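Local coordinates for protein osa (Shigella flexneri, PDB 4O7K) that suppresses the oncogenicity of Agrobacterium tumefaciens, acting as a plasmid fertility inhibition factor of the ParB/Srx superfamily, at residues A[55-68]-A[110-122]. The protein carries 1 engineered substitution. Residues are numbered along the deposited sequence; the frame is centred on the assembly and turned at random.
Sequences AFMTASNAAQSDFI and FAVGIDSPVPLAD
A parallel strand pair inside a mixed beta sheet joins 55-58 to the start of 118-128, and it illustrates how a sheet tolerates proline. Val-118 N donates to Phe-56 O (2.9 Å), Thr-58 N to Val-118 O (3.0 Å) and Leu-120 N to Thr-58 O (3.1 Å). Pro-117 and Pro-119 alternate with the donors Val-118 and Leu-120, so their lack of an N-H costs this strand pair no bond. On the other edge of 55-58, strand 44-47 bonds to Ala-55 and Met-57.

The two faces are packed differently. On one, Met-57, bent at its last torsion (chi3 84°), brings CE to 3.9 Å from Val-118 CG1, while its sulfur lies at the edge of the Phe-110 ring in a Met-aromatic contact. Helix 140-148 covers this side, with Trp-145 stacked on Phe-110. On the other, Pro-117 CG meets Thr-58 CB at 3.8 Å; Thr-58 OG1, anti to its own N, bonds to Val-43 O.

Where helix 103-112 ends, Gly-113 takes a positive phi and a type I turn leads to the strand. A water bridges Phe-110 O and Phe-56 N, and Ile-114 CB sits over the centre of the Phe-56 ring, 4.0 Å from its centroid.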
ATOM      1  N   ALA A  55      -5.187   8.552  -9.622  1.00 31.24           N
ATOM      2  CA  ALA A  55      -4.478   7.333  -9.987  1.00 31.57           C
ATOM      3  C   ALA A  55      -5.489   6.201 -10.134  1.00 32.33           C
ATOM      4  O   ALA A  55      -6.590   6.265  -9.572  1.00 27.44           O
ATOM      5  CB  ALA A  55      -3.412   6.983  -8.946  1.00 28.31           C
ATOM      6  N   PHE A  56      -5.123   5.183 -10.906  1.00 27.87           N
ATOM      7  CA  PHE A  56      -5.958   4.000 -11.070  1.00 28.73           C
ATOM      8  C   PHE A  56      -5.136   2.734 -10.859  1.00 29.69           C
ATOM      9  O   PHE A  56      -3.998   2.640 -11.323  1.00 27.63           O
ATOM     10  CB  PHE A  56      -6.610   3.981 -12.452  1.00 31.12           C
ATOM     11  CG  PHE A  56      -7.620   5.071 -12.649  1.00 26.77           C
ATOM     12  CD1 PHE A  56      -7.218   6.343 -13.024  1.00 29.21           C
ATOM     13  CD2 PHE A  56      -8.970   4.832 -12.438  1.00 28.50           C
ATOM     14  CE1 PHE A  56      -8.153   7.364 -13.190  1.00 32.49           C
ATOM     15  CE2 PHE A  56      -9.916   5.852 -12.612  1.00 36.45           C
ATOM     16  CZ  PHE A  56      -9.503   7.115 -12.987  1.00 30.82           C
ATOM     17  N   MET A  57      -5.714   1.766 -10.150  1.00 26.38           N
ATOM     18  CA  MET A  57      -5.058   0.493  -9.925  1.00 25.99           C
ATOM     19  C   MET A  57      -6.025  -0.643 -10.200  1.00 29.70           C
ATOM     20  O   MET A  57      -7.240  -0.433 -10.235  1.00 24.78           O
ATOM     21  CB  MET A  57      -4.505   0.406  -8.495  1.00 24.06           C
ATOM     22  CG  MET A  57      -3.508   1.511  -8.166  1.00 21.88           C
ATOM     23  SD  MET A  57      -2.657   1.219  -6.602  1.00 25.73           S
ATOM     24  CE  MET A  57      -1.365   0.126  -7.183  1.00 24.66           C
ATOM     25  N   THR A  58      -5.482  -1.845 -10.390  1.00 26.02           N
ATOM     26  CA  THR A  58      -6.294  -2.994 -10.751  1.00 25.04           C
ATOM     27  C   THR A  58      -5.820  -4.273 -10.067  1.00 28.47           C
ATOM     28  O   THR A  58      -4.644  -4.414  -9.744  1.00 28.42           O
ATOM     29  CB  THR A  58      -6.293  -3.229 -12.276  1.00 26.06           C
ATOM     30  OG1 THR A  58      -7.110  -4.365 -12.578  1.00 26.27           O
ATOM     31  CG2 THR A  58      -4.872  -3.482 -12.783  1.00 27.42           C
ATOM     32  N   ALA A  59      -6.741  -5.205  -9.856  1.00 28.89           N
ATOM     33  CA  ALA A  59      -6.393  -6.511  -9.300  1.00 27.34           C
ATOM     34  C   ALA A  59      -6.305  -7.574 -10.396  1.00 28.73           C
ATOM     35  O   ALA A  59      -6.462  -8.766 -10.127  1.00 29.74           O
ATOM     36  CB  ALA A  59      -7.414  -6.926  -8.245  1.00 29.19           C
ATOM     37  N   SER A  60      -6.052  -7.142 -11.630  1.00 31.79           N
ATOM     38  CA  SER A  60      -6.087  -8.048 -12.772  1.00 34.35           C
ATOM     39  C   SER A  60      -5.036  -9.146 -12.665  1.00 35.92           C
ATOM     40  O   SER A  60      -5.216 -10.237 -13.201  1.00 38.90           O
ATOM     41  CB  SER A  60      -5.902  -7.270 -14.077  1.00 34.01           C
ATOM     42  OG  SER A  60      -4.596  -6.745 -14.177  1.00 37.03           O
ATOM     43  N   ASN A  61      -3.944  -8.860 -11.966  1.00 33.68           N
ATOM     44  CA  ASN A  61      -2.856  -9.816 -11.856  1.00 35.80           C
ATOM     45  C   ASN A  61      -3.023 -10.748 -10.654  1.00 39.80           C
ATOM     46  O   ASN A  61      -2.221 -11.652 -10.448  1.00 39.15           O
ATOM     47  CB  ASN A  61      -1.506  -9.089 -11.777  1.00 41.57           C
ATOM     48  CG  ASN A  61      -1.134  -8.366 -13.088  1.00 48.85           C
ATOM     49  OD1 ASN A  61      -0.088  -7.716 -13.170  1.00 52.41           O
ATOM     50  ND2 ASN A  61      -1.987  -8.473 -14.103  1.00 44.69           N
ATOM     51  N   ALA A  62      -4.078 -10.543  -9.874  1.00 31.77           N
ATOM     52  CA  ALA A  62      -4.322 -11.362  -8.687  1.00 33.61           C
ATOM     53  C   ALA A  62      -4.887 -12.755  -9.000  1.00 35.08           C
ATOM     54  O   ALA A  62      -5.610 -12.944  -9.982  1.00 32.10           O
ATOM     55  CB  ALA A  62      -5.268 -10.630  -7.741  1.00 27.81           C
ATOM     56  N   ALA A  63      -4.562 -13.724  -8.142  1.00 33.66           N
ATOM     57  CA  ALA A  63      -5.199 -15.036  -8.189  1.00 29.25           C
ATOM     58  C   ALA A  63      -6.564 -14.975  -7.513  1.00 33.78           C
ATOM     59  O   ALA A  63      -6.799 -14.135  -6.639  1.00 30.90           O
ATOM     60  CB  ALA A  63      -4.312 -16.095  -7.514  1.00 30.09           C
ATOM     61  N   GLN A  64      -7.464 -15.868  -7.914  1.00 35.56           N
ATOM     62  CA  GLN A  64      -8.771 -15.992  -7.271  1.00 32.13           C
ATOM     63  C   GLN A  64      -8.647 -16.253  -5.768  1.00 34.77           C
ATOM     64  O   GLN A  64      -9.543 -15.909  -4.981  1.00 32.46           O
ATOM     65  CB  GLN A  64      -9.575 -17.116  -7.932  1.00 33.90           C
ATOM     66  CG  GLN A  64     -10.045 -16.795  -9.349  1.00 29.85           C
ATOM     67  CD  GLN A  64     -11.200 -15.831  -9.351  1.00 37.38           C
ATOM     68  OE1 GLN A  64     -11.011 -14.618  -9.387  1.00 33.99           O
ATOM     69  NE2 GLN A  64     -12.414 -16.366  -9.301  1.00 39.16           N
ATOM     70  N   SER A  65      -7.528 -16.867  -5.382  1.00 33.04           N
ATOM     71  CA  SER A  65      -7.283 -17.259  -4.007  1.00 25.19           C
ATOM     72  C   SER A  65      -6.676 -16.133  -3.167  1.00 30.84           C
ATOM     73  O   SER A  65      -6.600 -16.240  -1.939  1.00 28.20           O
ATOM     74  CB  SER A  65      -6.363 -18.484  -3.977  1.00 25.99           C
ATOM     75  OG  SER A  65      -5.106 -18.176  -4.562  1.00 27.54           O
ATOM     76  N   ASP A  66      -6.232 -15.061  -3.820  1.00 30.27           N
ATOM     77  CA  ASP A  66      -5.652 -13.927  -3.105  1.00 24.46           C
ATOM     78  C   ASP A  66      -6.739 -13.163  -2.355  1.00 26.99           C
ATOM     79  O   ASP A  66      -7.926 -13.334  -2.619  1.00 28.15           O
ATOM     80  CB  ASP A  66      -4.948 -12.967  -4.059  1.00 29.85           C
ATOM     81  CG  ASP A  66      -3.678 -13.534  -4.635  1.00 29.54           C
ATOM     82  OD1 ASP A  66      -3.035 -14.376  -3.969  1.00 32.50           O
ATOM     83  OD2 ASP A  66      -3.320 -13.115  -5.757  1.00 30.79           O
ATOM     84  N   PHE A  67      -6.320 -12.314  -1.428  1.00 22.57           N
ATOM     85  CA  PHE A  67      -7.241 -11.473  -0.678  1.00 24.66           C
ATOM     86  C   PHE A  67      -6.847 -10.017  -0.823  1.00 29.08           C
ATOM     87  O   PHE A  67      -5.663  -9.693  -0.898  1.00 25.92           O
ATOM     88  CB  PHE A  67      -7.251 -11.863   0.802  1.00 23.73           C
ATOM     89  CG  PHE A  67      -8.098 -13.055   1.106  1.00 28.03           C
ATOM     90  CD1 PHE A  67      -7.691 -14.326   0.735  1.00 32.42           C
ATOM     91  CD2 PHE A  67      -9.308 -12.905   1.757  1.00 28.12           C
ATOM     92  CE1 PHE A  67      -8.483 -15.417   1.005  1.00 32.22           C
ATOM     93  CE2 PHE A  67     -10.103 -13.994   2.036  1.00 27.90           C
ATOM     94  CZ  PHE A  67      -9.696 -15.249   1.654  1.00 29.98           C
ATOM     95  N   ILE A  68      -7.837  -9.135  -0.874  1.00 27.90           N
ATOM     96  CA  ILE A  68      -7.553  -7.711  -0.897  1.00 24.13           C
ATOM     97  C   ILE A  68      -7.678  -7.130   0.504  1.00 22.60           C
ATOM     98  O   ILE A  68      -8.626  -7.421   1.236  1.00 27.00           O
ATOM     99  CB  ILE A  68      -8.484  -6.975  -1.871  1.00 26.38           C
ATOM    100  CG1 ILE A  68      -8.062  -7.293  -3.316  1.00 25.09           C
ATOM    101  CG2 ILE A  68      -8.430  -5.473  -1.618  1.00 24.47           C
ATOM    102  CD1 ILE A  68      -9.184  -7.165  -4.314  1.00 31.75           C
ATOM    103  N   PHE A 110       1.900   5.285 -13.532  1.00 29.36           N
ATOM    104  CA  PHE A 110       0.791   5.923 -12.809  1.00 28.64           C
ATOM    105  C   PHE A 110       0.228   7.120 -13.577  1.00 34.37           C
ATOM    106  O   PHE A 110      -0.909   7.547 -13.347  1.00 28.51           O
ATOM    107  CB  PHE A 110       1.226   6.381 -11.410  1.00 28.90           C
ATOM    108  CG  PHE A 110       1.034   5.337 -10.335  1.00 32.60           C
ATOM    109  CD1 PHE A 110      -0.238   5.007  -9.883  1.00 31.12           C
ATOM    110  CD2 PHE A 110       2.129   4.695  -9.762  1.00 30.93           C
ATOM    111  CE1 PHE A 110      -0.419   4.047  -8.882  1.00 27.34           C
ATOM    112  CE2 PHE A 110       1.954   3.730  -8.766  1.00 29.79           C
ATOM    113  CZ  PHE A 110       0.686   3.409  -8.324  1.00 25.50           C
ATOM    114  N   ALA A 111       1.028   7.660 -14.487  1.00 31.21           N
ATOM    115  CA  ALA A 111       0.628   8.855 -15.223  1.00 35.78           C
ATOM    116  C   ALA A 111      -0.430   8.539 -16.277  1.00 35.96           C
ATOM    117  O   ALA A 111      -1.226   9.411 -16.647  1.00 36.95           O
ATOM    118  CB  ALA A 111       1.850   9.513 -15.868  1.00 32.69           C
ATOM    119  N   VAL A 112      -0.457   7.295 -16.747  1.00 34.80           N
ATOM    120  CA  VAL A 112      -1.345   6.933 -17.853  1.00 35.96           C
ATOM    121  C   VAL A 112      -2.826   7.007 -17.499  1.00 40.23           C
ATOM    122  O   VAL A 112      -3.611   7.633 -18.225  1.00 33.45           O
ATOM    123  CB  VAL A 112      -1.037   5.527 -18.380  1.00 33.39           C
ATOM    124  CG1 VAL A 112      -2.077   5.117 -19.409  1.00 32.34           C
ATOM    125  CG2 VAL A 112       0.352   5.501 -18.981  1.00 34.76           C
ATOM    126  N   GLY A 113      -3.221   6.369 -16.401  1.00 37.19           N
ATOM    127  CA  GLY A 113      -4.600   6.462 -15.950  1.00 38.02           C
ATOM    128  C   GLY A 113      -5.428   5.216 -16.184  1.00 39.64           C
ATOM    129  O   GLY A 113      -4.893   4.103 -16.216  1.00 29.84           O
ATOM    130  N   ILE A 114      -6.736   5.407 -16.359  1.00 31.14           N
ATOM    131  CA  ILE A 114      -7.677   4.290 -16.433  1.00 29.47           C
ATOM    132  C   ILE A 114      -7.393   3.373 -17.623  1.00 33.72           C
ATOM    133  O   ILE A 114      -7.703   2.184 -17.579  1.00 37.34           O
ATOM    134  CB  ILE A 114      -9.151   4.773 -16.497  1.00 35.74           C
ATOM    135  CG1 ILE A 114     -10.103   3.580 -16.345  1.00 41.17           C
ATOM    136  CG2 ILE A 114      -9.425   5.542 -17.784  1.00 32.93           C
ATOM    137  CD1 ILE A 114     -11.222   3.794 -15.351  1.00 41.49           C
ATOM    138  N   ASP A 115      -6.781   3.909 -18.674  1.00 35.76           N
ATOM    139  CA  ASP A 115      -6.419   3.078 -19.818  1.00 37.92           C
ATOM    140  C   ASP A 115      -5.359   2.033 -19.471  1.00 40.31           C
ATOM    141  O   ASP A 115      -5.219   1.031 -20.167  1.00 39.05           O
ATOM    142  CB  ASP A 115      -5.928   3.941 -20.973  1.00 43.49           C
ATOM    143  CG  ASP A 115      -7.035   4.767 -21.587  1.00 44.75           C
ATOM    144  OD1 ASP A 115      -8.217   4.431 -21.362  1.00 42.73           O
ATOM    145  OD2 ASP A 115      -6.719   5.749 -22.289  1.00 46.78           O
ATOM    146  N   SER A 116      -4.608   2.266 -18.401  1.00 35.75           N
ATOM    147  CA  SER A 116      -3.627   1.276 -17.956  1.00 35.37           C
ATOM    148  C   SER A 116      -3.422   1.366 -16.450  1.00 34.48           C
ATOM    149  O   SER A 116      -2.420   1.922 -15.995  1.00 31.81           O
ATOM    150  CB  SER A 116      -2.289   1.468 -18.678  1.00 34.92           C
ATOM    151  OG  SER A 116      -1.408   0.379 -18.421  1.00 38.80           O
ATOM    152  N   PRO A 117      -4.385   0.840 -15.671  1.00 30.85           N
ATOM    153  CA  PRO A 117      -4.256   0.897 -14.212  1.00 28.82           C
ATOM    154  C   PRO A 117      -3.051   0.094 -13.726  1.00 28.47           C
ATOM    155  O   PRO A 117      -2.703  -0.925 -14.319  1.00 28.29           O
ATOM    156  CB  PRO A 117      -5.568   0.289 -13.707  1.00 32.62           C
ATOM    157  CG  PRO A 117      -6.116  -0.488 -14.860  1.00 42.01           C
ATOM    158  CD  PRO A 117      -5.649   0.214 -16.098  1.00 37.64           C
ATOM    159  N   VAL A 118      -2.428   0.571 -12.656  1.00 29.67           N
ATOM    160  CA  VAL A 118      -1.285  -0.104 -12.055  1.00 29.38           C
ATOM    161  C   VAL A 118      -1.732  -1.312 -11.221  1.00 24.83           C
ATOM    162  O   VAL A 118      -2.569  -1.176 -10.338  1.00 25.72           O
ATOM    163  CB  VAL A 118      -0.488   0.866 -11.165  1.00 27.25           C
ATOM    164  CG1 VAL A 118       0.707   0.144 -10.501  1.00 23.84           C
ATOM    165  CG2 VAL A 118      -0.015   2.054 -11.989  1.00 30.80           C
ATOM    166  N   PRO A 119      -1.176  -2.503 -11.503  1.00 29.90           N
ATOM    167  CA  PRO A 119      -1.501  -3.685 -10.689  1.00 29.39           C
ATOM    168  C   PRO A 119      -1.112  -3.507  -9.219  1.00 24.85           C
ATOM    169  O   PRO A 119      -0.156  -2.794  -8.908  1.00 23.07           O
ATOM    170  CB  PRO A 119      -0.683  -4.800 -11.348  1.00 33.95           C
ATOM    171  CG  PRO A 119      -0.507  -4.329 -12.769  1.00 35.62           C
ATOM    172  CD  PRO A 119      -0.325  -2.847 -12.657  1.00 31.14           C
ATOM    173  N   LEU A 120      -1.871  -4.139  -8.331  1.00 26.74           N
ATOM    174  CA  LEU A 120      -1.622  -4.048  -6.898  1.00 24.86           C
ATOM    175  C   LEU A 120      -0.286  -4.668  -6.500  1.00 23.92           C
ATOM    176  O   LEU A 120       0.209  -5.578  -7.155  1.00 25.49           O
ATOM    177  CB  LEU A 120      -2.737  -4.746  -6.122  1.00 22.78           C
ATOM    178  CG  LEU A 120      -4.144  -4.179  -6.338  1.00 25.47           C
ATOM    179  CD1 LEU A 120      -5.117  -4.921  -5.427  1.00 25.95           C
ATOM    180  CD2 LEU A 120      -4.134  -2.695  -6.060  1.00 26.50           C
ATOM    181  N   ALA A 121       0.265  -4.163  -5.404  1.00 20.30           N
ATOM    182  CA  ALA A 121       1.389  -4.785  -4.719  1.00 25.07           C
ATOM    183  C   ALA A 121       0.954  -6.064  -4.022  1.00 27.33           C
ATOM    184  O   ALA A 121      -0.183  -6.178  -3.544  1.00 28.96           O
ATOM    185  CB  ALA A 121       1.982  -3.824  -3.713  1.00 22.74           C
ATOM    186  N   ASP A 122       1.872  -7.020  -3.969  1.00 23.78           N
ATOM    187  CA  ASP A 122       1.696  -8.261  -3.211  1.00 26.67           C
ATOM    188  C   ASP A 122       2.559  -8.217  -1.955  1.00 29.35           C
ATOM    189  O   ASP A 122       3.786  -8.191  -2.041  1.00 26.41           O
ATOM    190  CB  ASP A 122       2.072  -9.462  -4.070  1.00 24.41           C
ATOM    191  CG  ASP A 122       1.136  -9.643  -5.248  1.00 31.48           C
ATOM    192  OD1 ASP A 122       0.094 -10.310  -5.081  1.00 26.16           O
ATOM    193  OD2 ASP A 122       1.443  -9.118  -6.341  1.00 29.14           O
TER
HETATM  194  O   HOH W   1      -2.908   5.707 -12.708  1.00 32.03           O